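PDB 7AMK: proto-oncogene tyrosine-protein kinase receptor Ret from Danio rerio, which is a receptor tyrosine kinase that probably recognises GDNF with its co-receptor GFR alpha 1 through extracellular cadherin-like domains. Local coordinates for residues E34-S42 with H52-L60; G173-D181 with T190-Y201. The protein carries 4 engineered substitutions. One frame throughout, in Å; residues are numbered along the deposited sequence.

Contact 1. Residues E34-S42 with H52-L60; sequences ERPYFFLCS and HIDEASGVL. With NAG (2-acetamido-2-deoxy-beta-D-glucopyranose), chain O.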
loop_
_atom_site.group_PDB
_atom_site.type_symbol
_atom_site.label_atom_id
_atom_site.label_comp_id
_atom_site.label_asym_id
_atom_site.label_seq_id
_atom_site.Cartn_x
_atom_site.Cartn_y
_atom_site.Cartn_z
ATOM N N GLU A 34 -33.316 3.473 42.960
ATOM C CA GLU A 34 -33.735 2.236 42.311
ATOM C C GLU A 34 -33.877 1.119 43.348
ATOM O O GLU A 34 -32.967 0.881 44.144
ATOM C CB GLU A 34 -32.727 1.852 41.220
ATOM C CG GLU A 34 -33.294 0.940 40.143
ATOM C CD GLU A 34 -32.313 0.610 39.014
ATOM O OE1 GLU A 34 -31.107 0.373 39.276
ATOM O OE2 GLU A 34 -32.764 0.571 37.846
ATOM N N ARG A 35 -35.021 0.429 43.343
ATOM C CA ARG A 35 -35.294 -0.660 44.286
ATOM C C ARG A 35 -35.612 -1.957 43.546
ATOM O O ARG A 35 -36.489 -1.967 42.657
ATOM C CB ARG A 35 -36.456 -0.284 45.212
ATOM C CG ARG A 35 -37.243 -1.449 45.788
ATOM C CD ARG A 35 -38.461 -0.909 46.528
ATOM N NE ARG A 35 -39.392 -1.967 46.900
ATOM C CZ ARG A 35 -40.495 -1.793 47.623
ATOM N NH1 ARG A 35 -40.850 -0.600 48.076
ATOM N NH2 ARG A 35 -41.261 -2.845 47.906
ATOM N N PRO A 36 -34.962 -3.072 43.893
ATOM C CA PRO A 36 -35.195 -4.327 43.163
ATOM C C PRO A 36 -36.386 -5.130 43.674
ATOM O O PRO A 36 -36.679 -5.183 44.869
ATOM C CB PRO A 36 -33.880 -5.093 43.373
ATOM C CG PRO A 36 -33.375 -4.606 44.673
ATOM C CD PRO A 36 -33.850 -3.190 44.856
ATOM N N TYR A 37 -37.089 -5.745 42.730
ATOM C CA TYR A 37 -38.176 -6.680 42.993
ATOM C C TYR A 37 -37.796 -7.991 42.341
ATOM O O TYR A 37 -37.756 -8.085 41.108
ATOM C CB TYR A 37 -39.508 -6.216 42.420
ATOM C CG TYR A 37 -40.075 -4.940 42.974
ATOM C CD1 TYR A 37 -39.660 -3.711 42.486
ATOM C CD2 TYR A 37 -41.078 -4.966 43.936
ATOM C CE1 TYR A 37 -40.200 -2.548 42.953
ATOM C CE2 TYR A 37 -41.618 -3.810 44.412
ATOM C CZ TYR A 37 -41.176 -2.599 43.918
ATOM O OH TYR A 37 -41.721 -1.431 44.391
ATOM N N PHE A 38 -37.548 -8.992 43.166
ATOM C CA PHE A 38 -37.144 -10.308 42.708
ATOM C C PHE A 38 -38.361 -11.195 42.508
ATOM O O PHE A 38 -39.356 -11.072 43.221
ATOM C CB PHE A 38 -36.224 -10.959 43.737
ATOM C CG PHE A 38 -34.985 -10.178 44.038
ATOM C CD1 PHE A 38 -33.820 -10.395 43.309
ATOM C CD2 PHE A 38 -34.966 -9.261 45.075
ATOM C CE1 PHE A 38 -32.664 -9.684 43.596
ATOM C CE2 PHE A 38 -33.800 -8.557 45.369
ATOM C CZ PHE A 38 -32.647 -8.780 44.619
ATOM N N PHE A 39 -38.250 -12.135 41.575
ATOM C CA PHE A 39 -39.312 -13.095 41.333
ATOM C C PHE A 39 -38.768 -14.287 40.552
ATOM O O PHE A 39 -37.799 -14.163 39.792
ATOM C CB PHE A 39 -40.474 -12.434 40.583
ATOM C CG PHE A 39 -40.050 -11.609 39.400
ATOM C CD1 PHE A 39 -39.605 -10.298 39.562
ATOM C CD2 PHE A 39 -40.128 -12.126 38.115
ATOM C CE1 PHE A 39 -39.243 -9.529 38.463
ATOM C CE2 PHE A 39 -39.755 -11.362 37.016
ATOM C CZ PHE A 39 -39.306 -10.060 37.192
ATOM N N LEU A 40 -39.430 -15.435 40.728
ATOM C CA LEU A 40 -39.110 -16.652 39.978
ATOM C C LEU A 40 -39.760 -16.657 38.603
ATOM O O LEU A 40 -40.898 -16.214 38.430
ATOM C CB LEU A 40 -39.557 -17.904 40.737
ATOM C CG LEU A 40 -38.685 -18.248 41.946
ATOM C CD1 LEU A 40 -39.325 -19.301 42.819
ATOM C CD2 LEU A 40 -37.344 -18.716 41.470
ATOM N N CYS A 41 -39.041 -17.202 37.626
ATOM C CA CYS A 41 -39.443 -17.141 36.233
ATOM C C CYS A 41 -39.659 -18.491 35.584
ATOM O O CYS A 41 -40.190 -18.543 34.467
ATOM C CB CYS A 41 -38.393 -16.393 35.411
ATOM S SG CYS A 41 -38.600 -14.661 35.572
ATOM N N SER A 42 -39.250 -19.572 36.230
ATOM C CA SER A 42 -39.301 -20.905 35.643
ATOM C C SER A 42 -40.702 -21.499 35.693
ATOM O O SER A 42 -40.866 -22.716 35.800
ATOM C CB SER A 42 -38.288 -21.797 36.353
ATOM O OG SER A 42 -37.123 -21.042 36.663
ATOM N N HIS A 52 -39.335 -20.676 46.515
ATOM C CA HIS A 52 -39.921 -19.359 46.726
ATOM C C HIS A 52 -38.790 -18.355 46.900
ATOM O O HIS A 52 -37.843 -18.630 47.637
ATOM C CB HIS A 52 -40.836 -19.377 47.951
ATOM C CG HIS A 52 -41.157 -18.018 48.499
ATOM N ND1 HIS A 52 -42.162 -17.222 47.985
ATOM C CD2 HIS A 52 -40.617 -17.324 49.529
ATOM C CE1 HIS A 52 -42.216 -16.089 48.664
ATOM N NE2 HIS A 52 -41.288 -16.126 49.605
ATOM N N ILE A 53 -38.861 -17.217 46.206
ATOM C CA ILE A 53 -37.861 -16.161 46.346
ATOM C C ILE A 53 -38.515 -14.977 47.033
ATOM O O ILE A 53 -39.644 -14.599 46.705
ATOM C CB ILE A 53 -37.211 -15.756 45.001
ATOM C CG1 ILE A 53 -35.806 -15.163 45.234
ATOM C CG2 ILE A 53 -38.082 -14.760 44.218
ATOM C CD1 ILE A 53 -35.057 -14.750 43.953
ATOM N N ASP A 54 -37.824 -14.421 48.013
ATOM C CA ASP A 54 -38.358 -13.259 48.700
ATOM C C ASP A 54 -38.241 -12.044 47.790
ATOM O O ASP A 54 -37.141 -11.703 47.337
ATOM C CB ASP A 54 -37.615 -13.046 50.008
ATOM C CG ASP A 54 -38.222 -11.967 50.820
ATOM O OD1 ASP A 54 -38.142 -10.798 50.390
ATOM O OD2 ASP A 54 -38.820 -12.293 51.864
ATOM N N GLU A 55 -39.381 -11.405 47.520
ATOM C CA GLU A 55 -39.441 -10.299 46.572
ATOM C C GLU A 55 -38.494 -9.155 46.938
ATOM O O GLU A 55 -37.938 -8.513 46.037
ATOM C CB GLU A 55 -40.876 -9.797 46.464
ATOM C CG GLU A 55 -41.143 -8.840 45.309
ATOM C CD GLU A 55 -42.615 -8.431 45.224
ATOM O OE1 GLU A 55 -43.460 -9.332 45.056
ATOM O OE2 GLU A 55 -42.930 -7.224 45.337
ATOM N N ALA A 56 -38.284 -8.887 48.233
ATOM C CA ALA A 56 -37.475 -7.746 48.688
ATOM C C ALA A 56 -36.010 -8.079 48.923
ATOM O O ALA A 56 -35.143 -7.261 48.611
ATOM C CB ALA A 56 -38.034 -7.163 49.985
ATOM N N SER A 57 -35.716 -9.242 49.495
ATOM C CA SER A 57 -34.346 -9.582 49.832
ATOM C C SER A 57 -33.667 -10.428 48.767
ATOM O O SER A 57 -32.436 -10.457 48.717
ATOM C CB SER A 57 -34.299 -10.306 51.188
ATOM O OG SER A 57 -34.800 -11.635 51.109
ATOM N N GLY A 58 -34.426 -11.074 47.888
ATOM C CA GLY A 58 -33.783 -11.923 46.904
ATOM C C GLY A 58 -33.286 -13.245 47.446
ATOM O O GLY A 58 -32.567 -13.957 46.744
ATOM N N VAL A 59 -33.635 -13.598 48.674
ATOM C CA VAL A 59 -33.239 -14.891 49.225
ATOM C C VAL A 59 -34.146 -15.968 48.646
ATOM O O VAL A 59 -35.368 -15.819 48.628
ATOM C CB VAL A 59 -33.296 -14.871 50.759
ATOM C CG1 VAL A 59 -33.051 -16.283 51.316
ATOM C CG2 VAL A 59 -32.282 -13.846 51.313
ATOM N N LEU A 60 -33.547 -17.042 48.148
ATOM C CA LEU A 60 -34.283 -18.172 47.592
ATOM C C LEU A 60 -34.446 -19.255 48.657
ATOM O O LEU A 60 -33.469 -19.647 49.306
ATOM C CB LEU A 60 -33.554 -18.720 46.366
ATOM C CG LEU A 60 -34.090 -19.896 45.556
ATOM C CD1 LEU A 60 -35.403 -19.530 44.871
ATOM C CD2 LEU A 60 -33.047 -20.307 44.523
HETATM C C1 NAG O . -45.530 -23.563 47.217
HETATM C C2 NAG O . -46.058 -22.354 46.457
HETATM C C3 NAG O . -47.570 -22.273 46.611
HETATM C C4 NAG O . -48.217 -23.575 46.147
HETATM C C5 NAG O . -47.592 -24.797 46.831
HETATM C C6 NAG O . -48.048 -26.102 46.209
HETATM C C7 NAG O . -44.538 -20.446 46.162
HETATM C C8 NAG O . -43.986 -19.191 46.773
HETATM N N2 NAG O . -45.429 -21.119 46.901
HETATM O O3 NAG O . -48.053 -21.176 45.843
HETATM O O4 NAG O . -49.613 -23.552 46.419
HETATM O O5 NAG O . -46.158 -24.767 46.710
HETATM O O6 NAG O . -48.101 -27.171 47.144
HETATM O O7 NAG O . -44.192 -20.832 45.051
#
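Strand 37-40 of the first cadherin-like domain meets the tight turn between strands 51-53 and 59-62, with F38 set against E55 and G58. The backbone N of F38 donates to O of E55 at 2.9 Å, nearly straight (177°) and on an in-plane lone pair. With CG anti to the carbonyl carbon (chi1 -58°), the F38 ring brings its CD2 edge 3.2 Å from O of E55, while CA of G58 sits over one face, 3.5 Å from the centroid, a CH-pi contact. A CB on G58 would probably collide with CZ of F38 and with O of S57. D54 shapes this turn: OD1 accepts from N of A56 at 2.9 Å, an Asx turn, and from N of S57 at 3.0 Å, an Asx motif. Because strands 37-40 and 51-53 belong to different sheets of a beta sandwich, much of the rest is apolar packing between layers: CG2 of I53 touches the backbone at CA of F39 (3.6 Å), and CD2 of L40 meets CD1 of L60 at 4.0 Å, crossing at about a right angle. OE2 of E55 reaches the Y37 ring edge at CD2, 3.2 Å away, carboxylate and ring planes 50° apart.

Contact 2. Residues G173-D181 with T190-Y201; sequences GSSVPFAVD and TAQVDREEKEVY. With CA (calcium ion), chain L; CA (calcium ion), chain M.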
loop_
_atom_site.group_PDB
_atom_site.type_symbol
_atom_site.label_atom_id
_atom_site.label_comp_id
_atom_site.label_asym_id
_atom_site.label_seq_id
_atom_site.Cartn_x
_atom_site.Cartn_y
_atom_site.Cartn_z
ATOM N N GLY A 173 -4.436 -5.964 52.320
ATOM C CA GLY A 173 -3.033 -5.595 52.347
ATOM C C GLY A 173 -2.915 -4.118 52.033
ATOM O O GLY A 173 -2.580 -3.302 52.898
ATOM N N SER A 174 -3.198 -3.779 50.778
ATOM C CA SER A 174 -3.473 -2.414 50.364
ATOM C C SER A 174 -4.932 -2.082 50.647
ATOM O O SER A 174 -5.784 -2.966 50.772
ATOM C CB SER A 174 -3.184 -2.222 48.872
ATOM O OG SER A 174 -1.825 -2.463 48.563
ATOM N N SER A 175 -5.219 -0.790 50.747
ATOM C CA SER A 175 -6.600 -0.363 50.885
ATOM C C SER A 175 -7.359 -0.662 49.597
ATOM O O SER A 175 -6.906 -0.332 48.495
ATOM C CB SER A 175 -6.667 1.118 51.215
ATOM O OG SER A 175 -8.004 1.482 51.484
ATOM N N VAL A 176 -8.518 -1.290 49.739
ATOM C CA VAL A 176 -9.316 -1.722 48.599
ATOM C C VAL A 176 -10.746 -1.237 48.802
ATOM O O VAL A 176 -11.226 -1.165 49.942
ATOM C CB VAL A 176 -9.239 -3.249 48.434
ATOM C CG1 VAL A 176 -10.188 -3.730 47.365
ATOM C CG2 VAL A 176 -7.826 -3.647 48.051
ATOM N N PRO A 177 -11.439 -0.861 47.764
ATOM C CA PRO A 177 -12.840 -0.445 47.939
ATOM C C PRO A 177 -13.813 -1.625 48.079
ATOM O O PRO A 177 -14.932 -1.594 47.556
ATOM C CB PRO A 177 -13.107 0.380 46.667
ATOM C CG PRO A 177 -12.175 -0.166 45.650
ATOM C CD PRO A 177 -10.927 -0.545 46.419
ATOM N N PHE A 178 -13.405 -2.671 48.785
ATOM C CA PHE A 178 -14.255 -3.818 49.062
ATOM C C PHE A 178 -14.135 -4.171 50.540
ATOM O O PHE A 178 -13.049 -4.083 51.116
ATOM C CB PHE A 178 -13.869 -5.016 48.189
ATOM C CG PHE A 178 -13.966 -4.748 46.701
ATOM C CD1 PHE A 178 -12.888 -4.224 45.996
ATOM C CD2 PHE A 178 -15.131 -5.004 46.015
ATOM C CE1 PHE A 178 -12.986 -3.966 44.615
ATOM C CE2 PHE A 178 -15.217 -4.765 44.651
ATOM C CZ PHE A 178 -14.157 -4.240 43.951
ATOM N N ALA A 179 -15.254 -4.547 51.156
ATOM C CA ALA A 179 -15.287 -4.919 52.562
ATOM C C ALA A 179 -16.427 -5.919 52.752
ATOM O O ALA A 179 -17.216 -6.164 51.839
ATOM C CB ALA A 179 -15.462 -3.680 53.455
ATOM N N VAL A 180 -16.522 -6.504 53.939
ATOM C CA VAL A 180 -17.670 -7.325 54.298
ATOM C C VAL A 180 -18.561 -6.521 55.244
ATOM O O VAL A 180 -18.066 -5.843 56.156
ATOM C CB VAL A 180 -17.247 -8.663 54.937
ATOM C CG1 VAL A 180 -18.482 -9.344 55.562
ATOM C CG2 VAL A 180 -16.603 -9.572 53.923
ATOM N N ASP A 181 -19.871 -6.590 55.019
ATOM C CA ASP A 181 -20.851 -6.067 55.965
ATOM C C ASP A 181 -21.079 -7.121 57.049
ATOM O O ASP A 181 -21.674 -8.174 56.790
ATOM C CB ASP A 181 -22.141 -5.709 55.234
ATOM C CG ASP A 181 -23.278 -5.318 56.188
ATOM O OD1 ASP A 181 -23.207 -5.646 57.390
ATOM O OD2 ASP A 181 -24.262 -4.693 55.727
ATOM N N THR A 190 -17.370 -0.536 48.147
ATOM C CA THR A 190 -17.543 0.611 49.023
ATOM C C THR A 190 -17.431 1.950 48.293
ATOM O O THR A 190 -17.818 2.973 48.860
ATOM C CB THR A 190 -16.518 0.542 50.170
ATOM O OG1 THR A 190 -15.199 0.378 49.639
ATOM C CG2 THR A 190 -16.814 -0.625 51.101
ATOM N N ALA A 191 -16.958 1.970 47.048
ATOM C CA ALA A 191 -16.817 3.211 46.297
ATOM C C ALA A 191 -17.001 2.950 44.803
ATOM O O ALA A 191 -16.993 1.806 44.340
ATOM C CB ALA A 191 -15.449 3.847 46.556
ATOM N N GLN A 192 -17.190 4.034 44.047
ATOM C CA GLN A 192 -17.093 3.943 42.598
ATOM C C GLN A 192 -15.650 3.655 42.218
ATOM O O GLN A 192 -14.710 4.151 42.854
ATOM C CB GLN A 192 -17.568 5.234 41.919
ATOM C CG GLN A 192 -19.027 5.638 42.198
ATOM C CD GLN A 192 -19.521 6.749 41.273
ATOM O OE1 GLN A 192 -18.727 7.436 40.629
ATOM N NE2 GLN A 192 -20.839 6.919 41.199
ATOM N N VAL A 193 -15.467 2.866 41.168
ATOM C CA VAL A 193 -14.137 2.510 40.702
ATOM C C VAL A 193 -13.948 3.049 39.278
ATOM O O VAL A 193 -14.880 3.558 38.651
ATOM C CB VAL A 193 -13.903 0.990 40.791
ATOM C CG1 VAL A 193 -14.143 0.570 42.220
ATOM C CG2 VAL A 193 -14.866 0.215 39.843
ATOM N N ASP A 194 -12.711 2.963 38.789
ATOM C CA ASP A 194 -12.304 3.549 37.513
ATOM C C ASP A 194 -11.633 2.452 36.705
ATOM O O ASP A 194 -10.530 1.995 37.045
ATOM C CB ASP A 194 -11.385 4.763 37.735
ATOM C CG ASP A 194 -10.902 5.422 36.415
ATOM O OD1 ASP A 194 -11.413 5.088 35.324
ATOM O OD2 ASP A 194 -9.987 6.274 36.471
ATOM N N ARG A 195 -12.319 1.988 35.658
ATOM C CA ARG A 195 -11.757 0.931 34.830
ATOM C C ARG A 195 -10.378 1.345 34.312
ATOM O O ARG A 195 -9.469 0.515 34.209
ATOM C CB ARG A 195 -12.714 0.605 33.681
ATOM C CG ARG A 195 -12.423 -0.714 32.937
ATOM C CD ARG A 195 -11.161 -0.686 32.071
ATOM N NE ARG A 195 -11.204 0.364 31.063
ATOM C CZ ARG A 195 -10.327 0.536 30.077
ATOM N NH1 ARG A 195 -9.309 -0.289 29.888
ATOM N NH2 ARG A 195 -10.473 1.570 29.259
ATOM N N GLU A 196 -10.193 2.635 34.021
ATOM C CA GLU A 196 -8.921 3.123 33.498
ATOM C C GLU A 196 -7.808 3.098 34.538
ATOM O O GLU A 196 -6.631 3.153 34.177
ATOM C CB GLU A 196 -9.071 4.547 32.943
ATOM C CG GLU A 196 -9.580 4.621 31.489
ATOM C CD GLU A 196 -11.102 4.382 31.349
ATOM O OE1 GLU A 196 -11.863 4.809 32.249
ATOM O OE2 GLU A 196 -11.530 3.787 30.328
ATOM N N GLU A 197 -8.135 3.045 35.814
ATOM C CA GLU A 197 -7.080 2.871 36.799
ATOM C C GLU A 197 -6.789 1.400 37.023
ATOM O O GLU A 197 -5.617 1.011 37.093
ATOM C CB GLU A 197 -7.455 3.535 38.127
ATOM N N LYS A 198 -7.836 0.572 37.099
ATOM C CA LYS A 198 -7.661 -0.842 37.387
ATOM C C LYS A 198 -8.849 -1.621 36.829
ATOM O O LYS A 198 -9.997 -1.255 37.092
ATOM C CB LYS A 198 -7.526 -1.046 38.903
ATOM C CG LYS A 198 -6.502 -2.124 39.278
ATOM C CD LYS A 198 -6.507 -2.398 40.783
ATOM C CE LYS A 198 -5.412 -3.389 41.152
ATOM N NZ LYS A 198 -5.459 -3.758 42.591
ATOM N N GLU A 199 -8.571 -2.681 36.058
ATOM C CA GLU A 199 -9.599 -3.486 35.402
ATOM C C GLU A 199 -9.934 -4.767 36.153
ATOM O O GLU A 199 -10.911 -5.423 35.790
ATOM C CB GLU A 199 -9.174 -3.878 33.966
ATOM C CG GLU A 199 -8.587 -2.728 33.095
ATOM C CD GLU A 199 -8.409 -3.127 31.633
ATOM O OE1 GLU A 199 -9.297 -3.831 31.089
ATOM O OE2 GLU A 199 -7.374 -2.739 31.029
ATOM N N VAL A 200 -9.140 -5.148 37.153
ATOM C CA VAL A 200 -9.325 -6.384 37.917
ATOM C C VAL A 200 -8.875 -6.126 39.347
ATOM O O VAL A 200 -7.736 -5.709 39.575
ATOM C CB VAL A 200 -8.508 -7.565 37.350
ATOM C CG1 VAL A 200 -8.702 -8.791 38.244
ATOM C CG2 VAL A 200 -8.865 -7.908 35.904
ATOM N N TYR A 201 -9.739 -6.376 40.315
ATOM C CA TYR A 201 -9.316 -6.307 41.704
ATOM C C TYR A 201 -9.121 -7.718 42.240
ATOM O O TYR A 201 -10.028 -8.547 42.166
ATOM C CB TYR A 201 -10.320 -5.541 42.548
ATOM C CG TYR A 201 -10.226 -4.045 42.413
ATOM C CD1 TYR A 201 -10.900 -3.371 41.403
ATOM C CD2 TYR A 201 -9.470 -3.305 43.313
ATOM C CE1 TYR A 201 -10.803 -2.033 41.277
ATOM C CE2 TYR A 201 -9.386 -1.963 43.215
ATOM C CZ TYR A 201 -10.053 -1.316 42.196
ATOM O OH TYR A 201 -9.979 0.057 42.133
HETATM CA CA CA L . -13.116 5.705 33.939
HETATM CA CA CA M . -14.073 4.073 30.512
HETATM O O HOH W 1 -11.993 7.708 33.501
HETATM O O HOH W 2 -14.124 6.406 35.917
#
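Y201 takes the edge of the F178 ring on one face, CE1 of F178 standing 3.5 Å from CG of Y201. Centroids 5.3 Å apart and planes at 62° make this an edge-to-face pair. The opposite face of Y201 carries the aliphatic CD of K198, 3.8 Å above the plane, so the phenol is held between a ring edge and a lysine chain. P177 fills the angle beside it: CD faces CE2 of Y201, and CG lies 4.0 Å from CG1 of V193. Were Y201 replaced by alanine, the F178 edge and P177 would probably lose their shared partner, and K198 the surface it lies on. The backbone N of T190 donates to O of P177 at 2.7 Å, from 43° above the carbonyl plane. Beyond V193 comes D194-R195-E196, the DRE motif of cadherins. OD1 of D194 and OE1 of E196 bind the same calcium ion at 2.3 Å each, with two waters; bent at chi2 (77°), E196 offers OE2 to a second calcium at 2.6 Å. D228, E229 and D265 belong to the second site, E142 and D231 to both. R195 bridges to E196 and E199, and would partly offset the gathered carboxylates. With ligands drawn from this loop, from 228-231 and from D265, calcium would probably hold loop, linker and third domain in a fixed relation.

Both contacts join the two sheets of a beta sandwich, but in successive cadherin-like domains; their centres are 27 Å apart, with nearest atoms about 12 Å away. Each is partly buried. Contact 1 sets an edge strand of a four-stranded sheet on a hairpin of the three-stranded one, whereas contact 2 sets the lead-in to an edge strand of a three-stranded sheet on the loop that enters a central strand of the four-stranded one. The backbone bond of contact 1 runs between the layers; that of contact 2 extends an antiparallel pair, its layers being joined by F178 and P177 against Y201. Contact 1 lies beside a glycan and carries no metal, while 190-201 extends into the calcium-bound junction with domain 3.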